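Local structure of dTDP-4-dehydrorhamnose Reductase (Yersinia enterocolitica, 5U9C) at residues M157-V169 with W279-L291. The protein probably catalyses the NADPH-dependent reduction of dTDP-4-dehydro-beta-L-rhamnose to dTDP-L-rhamnose, a step of carbohydrate biosynthesis. Residues are numbered along the deposited sequence; the frame is centred on the assembly and turned at random.
Sequences MIGGGPDKDHKFV and WKSDLAKYVGTFL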
# COMPACT_ATOMS: atom_id res chain seq x y z
N MSE D 157 3.64 -23.45 16.91
CA MSE D 157 3.66 -24.84 17.38
C MSE D 157 3.89 -24.95 18.88
O MSE D 157 4.76 -24.31 19.44
CB MSE D 157 4.75 -25.57 16.59
CG MSE D 157 4.71 -27.10 16.72
SE MSE D 157 3.39 -27.85 15.47
CE MSE D 157 4.55 -27.76 13.88
N ILE D 158 3.04 -25.72 19.56
CA ILE D 158 3.25 -26.01 20.98
C ILE D 158 3.43 -27.53 21.14
O ILE D 158 2.67 -28.34 20.57
CB ILE D 158 2.12 -25.46 21.89
CG1 ILE D 158 0.79 -26.16 21.62
CG2 ILE D 158 1.98 -23.95 21.69
CD1 ILE D 158 -0.32 -25.69 22.52
N GLY D 159 4.48 -27.91 21.86
CA GLY D 159 4.78 -29.32 22.08
C GLY D 159 6.17 -29.52 22.65
O GLY D 159 6.99 -28.61 22.62
N GLY D 160 6.43 -30.73 23.15
CA GLY D 160 7.73 -31.08 23.72
C GLY D 160 7.63 -31.47 25.18
O GLY D 160 8.36 -32.32 25.64
N GLY D 161 6.73 -30.82 25.92
CA GLY D 161 6.55 -31.15 27.33
C GLY D 161 7.65 -30.60 28.24
O GLY D 161 8.55 -29.88 27.79
N PRO D 162 7.59 -30.95 29.54
CA PRO D 162 8.57 -30.45 30.52
C PRO D 162 10.04 -30.63 30.13
O PRO D 162 10.84 -29.73 30.37
CB PRO D 162 8.25 -31.23 31.80
CG PRO D 162 7.22 -32.24 31.46
CD PRO D 162 6.59 -31.85 30.15
N ASP D 163 10.40 -31.74 29.52
CA ASP D 163 11.80 -32.00 29.18
C ASP D 163 12.34 -31.26 27.94
O ASP D 163 13.49 -30.81 27.94
CB ASP D 163 12.02 -33.51 28.98
CG ASP D 163 11.62 -34.34 30.21
OD1 ASP D 163 11.70 -33.83 31.35
OD2 ASP D 163 11.26 -35.52 30.01
N LYS D 164 11.50 -31.11 26.90
CA LYS D 164 11.93 -30.57 25.60
C LYS D 164 11.45 -29.17 25.19
O LYS D 164 12.02 -28.58 24.27
CB LYS D 164 11.44 -31.51 24.49
CG LYS D 164 11.86 -32.96 24.61
CD LYS D 164 13.36 -33.14 24.43
CE LYS D 164 13.75 -34.61 24.46
NZ LYS D 164 13.07 -35.38 23.38
N ASP D 165 10.39 -28.68 25.80
CA ASP D 165 9.84 -27.38 25.37
C ASP D 165 10.67 -26.20 25.85
O ASP D 165 10.59 -25.83 27.00
CB ASP D 165 8.38 -27.25 25.84
CG ASP D 165 7.67 -26.02 25.25
OD1 ASP D 165 8.34 -25.05 24.83
OD2 ASP D 165 6.43 -26.05 25.22
N HIS D 166 11.48 -25.64 24.95
CA HIS D 166 12.26 -24.43 25.24
C HIS D 166 11.78 -23.29 24.31
O HIS D 166 12.50 -22.34 24.05
CB HIS D 166 13.77 -24.70 25.16
CG HIS D 166 14.21 -25.82 26.05
ND1 HIS D 166 14.39 -25.67 27.41
CD2 HIS D 166 14.45 -27.13 25.78
CE1 HIS D 166 14.74 -26.83 27.94
NE2 HIS D 166 14.79 -27.73 26.97
N LYS D 167 10.55 -23.41 23.84
CA LYS D 167 9.93 -22.38 23.03
C LYS D 167 9.09 -21.47 23.95
O LYS D 167 9.24 -21.51 25.18
CB LYS D 167 9.06 -23.04 21.95
CG LYS D 167 9.82 -23.87 20.94
CD LYS D 167 10.90 -23.08 20.24
CE LYS D 167 11.48 -23.88 19.08
NZ LYS D 167 12.69 -23.21 18.53
N PHE D 168 8.18 -20.70 23.36
CA PHE D 168 7.36 -19.77 24.12
C PHE D 168 6.66 -20.36 25.35
O PHE D 168 6.80 -19.82 26.44
CB PHE D 168 6.32 -19.08 23.22
CG PHE D 168 5.56 -18.00 23.93
CD1 PHE D 168 6.19 -16.78 24.25
CD2 PHE D 168 4.23 -18.18 24.30
CE1 PHE D 168 5.50 -15.78 24.94
CE2 PHE D 168 3.54 -17.18 24.99
CZ PHE D 168 4.18 -15.98 25.32
N VAL D 169 5.91 -21.44 25.18
CA VAL D 169 5.15 -22.02 26.30
C VAL D 169 6.08 -22.49 27.43
O VAL D 169 5.82 -22.18 28.59
CB VAL D 169 4.20 -23.13 25.85
CG1 VAL D 169 3.49 -23.77 27.05
CG2 VAL D 169 3.16 -22.54 24.92
N TRP D 279 -8.55 -22.79 20.94
CA TRP D 279 -7.17 -22.55 21.43
C TRP D 279 -7.01 -22.74 22.95
O TRP D 279 -6.07 -23.39 23.37
CB TRP D 279 -6.63 -21.18 20.99
CG TRP D 279 -7.15 -20.00 21.74
CD1 TRP D 279 -8.30 -19.30 21.49
CD2 TRP D 279 -6.56 -19.39 22.88
NE1 TRP D 279 -8.44 -18.28 22.39
CE2 TRP D 279 -7.37 -18.30 23.24
CE3 TRP D 279 -5.39 -19.65 23.62
CZ2 TRP D 279 -7.08 -17.47 24.34
CZ3 TRP D 279 -5.08 -18.81 24.69
CH2 TRP D 279 -5.94 -17.74 25.04
N LYS D 280 -7.94 -22.22 23.75
CA LYS D 280 -7.85 -22.37 25.21
C LYS D 280 -7.90 -23.82 25.67
O LYS D 280 -7.14 -24.20 26.56
CB LYS D 280 -8.92 -21.57 25.96
CG LYS D 280 -8.55 -20.12 26.17
CD LYS D 280 -9.49 -19.46 27.17
CE LYS D 280 -9.02 -18.06 27.51
NZ LYS D 280 -9.88 -17.46 28.56
N SER D 281 -8.76 -24.63 25.06
CA SER D 281 -8.86 -26.05 25.41
C SER D 281 -7.61 -26.80 25.00
O SER D 281 -7.12 -27.61 25.75
CB SER D 281 -10.05 -26.73 24.72
OG SER D 281 -11.22 -25.98 24.88
N ASP D 282 -7.13 -26.56 23.77
CA ASP D 282 -5.93 -27.26 23.28
C ASP D 282 -4.68 -26.87 24.11
O ASP D 282 -3.85 -27.73 24.43
CB ASP D 282 -5.71 -27.00 21.78
CG ASP D 282 -6.84 -27.59 20.91
OD1 ASP D 282 -7.53 -28.52 21.38
OD2 ASP D 282 -7.03 -27.13 19.76
N LEU D 283 -4.58 -25.59 24.46
CA LEU D 283 -3.47 -25.13 25.30
C LEU D 283 -3.57 -25.78 26.69
O LEU D 283 -2.57 -26.24 27.22
CB LEU D 283 -3.49 -23.62 25.45
CG LEU D 283 -2.41 -22.97 26.33
CD1 LEU D 283 -1.04 -23.19 25.73
CD2 LEU D 283 -2.69 -21.48 26.41
N ALA D 284 -4.78 -25.81 27.27
CA ALA D 284 -4.97 -26.42 28.61
C ALA D 284 -4.48 -27.88 28.66
O ALA D 284 -3.75 -28.25 29.57
CB ALA D 284 -6.42 -26.33 29.07
N LYS D 285 -4.85 -28.67 27.65
CA LYS D 285 -4.39 -30.08 27.58
C LYS D 285 -2.86 -30.18 27.55
O LYS D 285 -2.27 -31.03 28.22
CB LYS D 285 -4.94 -30.78 26.35
CG LYS D 285 -6.45 -30.99 26.35
CD LYS D 285 -6.91 -31.87 25.19
CE LYS D 285 -6.34 -33.29 25.28
NZ LYS D 285 -6.73 -34.15 24.13
N TYR D 286 -2.23 -29.30 26.79
CA TYR D 286 -0.77 -29.31 26.69
C TYR D 286 -0.10 -28.86 28.00
O TYR D 286 0.84 -29.50 28.47
CB TYR D 286 -0.29 -28.44 25.52
CG TYR D 286 1.21 -28.38 25.43
CD1 TYR D 286 1.95 -29.55 25.25
CD2 TYR D 286 1.90 -27.18 25.55
CE1 TYR D 286 3.32 -29.54 25.20
CE2 TYR D 286 3.29 -27.15 25.47
CZ TYR D 286 3.99 -28.33 25.30
OH TYR D 286 5.36 -28.35 25.21
N VAL D 287 -0.61 -27.80 28.60
CA VAL D 287 -0.06 -27.29 29.86
C VAL D 287 -0.23 -28.34 30.96
O VAL D 287 0.64 -28.47 31.82
CB VAL D 287 -0.70 -25.95 30.28
CG1 VAL D 287 -0.26 -25.54 31.68
CG2 VAL D 287 -0.35 -24.87 29.26
N GLY D 288 -1.33 -29.10 30.93
CA GLY D 288 -1.56 -30.18 31.90
C GLY D 288 -0.45 -31.24 31.95
O GLY D 288 -0.22 -31.85 33.00
N THR D 289 0.26 -31.44 30.84
CA THR D 289 1.36 -32.40 30.81
C THR D 289 2.60 -31.94 31.59
O THR D 289 3.55 -32.69 31.71
CB THR D 289 1.82 -32.75 29.37
OG1 THR D 289 2.48 -31.63 28.77
CG2 THR D 289 0.64 -33.23 28.51
N PHE D 290 2.61 -30.69 32.06
CA PHE D 290 3.74 -30.17 32.87
C PHE D 290 3.55 -30.38 34.37
O PHE D 290 4.52 -30.37 35.11
CB PHE D 290 3.97 -28.68 32.61
CG PHE D 290 4.58 -28.38 31.27
CD1 PHE D 290 3.79 -28.37 30.13
CD2 PHE D 290 5.92 -28.04 31.16
CE1 PHE D 290 4.34 -28.06 28.89
CE2 PHE D 290 6.47 -27.72 29.93
CZ PHE D 290 5.68 -27.74 28.79
N LEU D 291 2.31 -30.54 34.83
CA LEU D 291 2.03 -30.73 36.26
C LEU D 291 1.21 -31.99 36.50
O LEU D 291 1.73 -33.10 36.34
CB LEU D 291 1.32 -29.51 36.88
CG LEU D 291 -0.07 -29.02 36.43
CD1 LEU D 291 -0.60 -27.98 37.41
CD2 LEU D 291 -0.07 -28.47 35.01
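In the substrate-binding part of this RmlD-type reductase, the C-terminal helix 279-288 plants Y286 in the glycine-rich loop that follows strand 156-158. With its CG anti to the backbone N (chi1 177°), Y286 reaches from the helix into the loop, and its hydroxyl is gripped twice. It donates to D165, OH to OD2 2.5 Å, on the anti side of the carboxylate and 22° out of its plane, and accepts from the backbone, G161 N to Y286 OH 2.9 Å. A tyrosine suits this buried place because one hydroxyl can donate one hydrogen bond and accept another. G159 CA lies 3.5 Å from Y286 CE1; the next two glycines suit the turn, since a CB on G160 would be jammed against the preceding carbonyl O and one on G161 would run into P162 CD. The other oxygen of D165 closes an Asx turn, taking the amide of K167 (N to OD1 2.9 Å) just before helix 168-177, whose F168 and K171 bind (R)-malate in a crystal structure of this protein. Branched aliphatics line the ring: I158 CD1 is 4.0 Å from Y286 CD2, while V169 CG1 meets the ring edge. L283, one turn back, touches both and also packs on helix 225-235. Beyond the helix, F290 places CE1 over the rim of one Y286 face, opposite the carbonyl carbon of I158, and offers its own face to P162, whose CD sits 4.1 Å from the F290 centroid in a CH-pi contact, 13° off the ring normal.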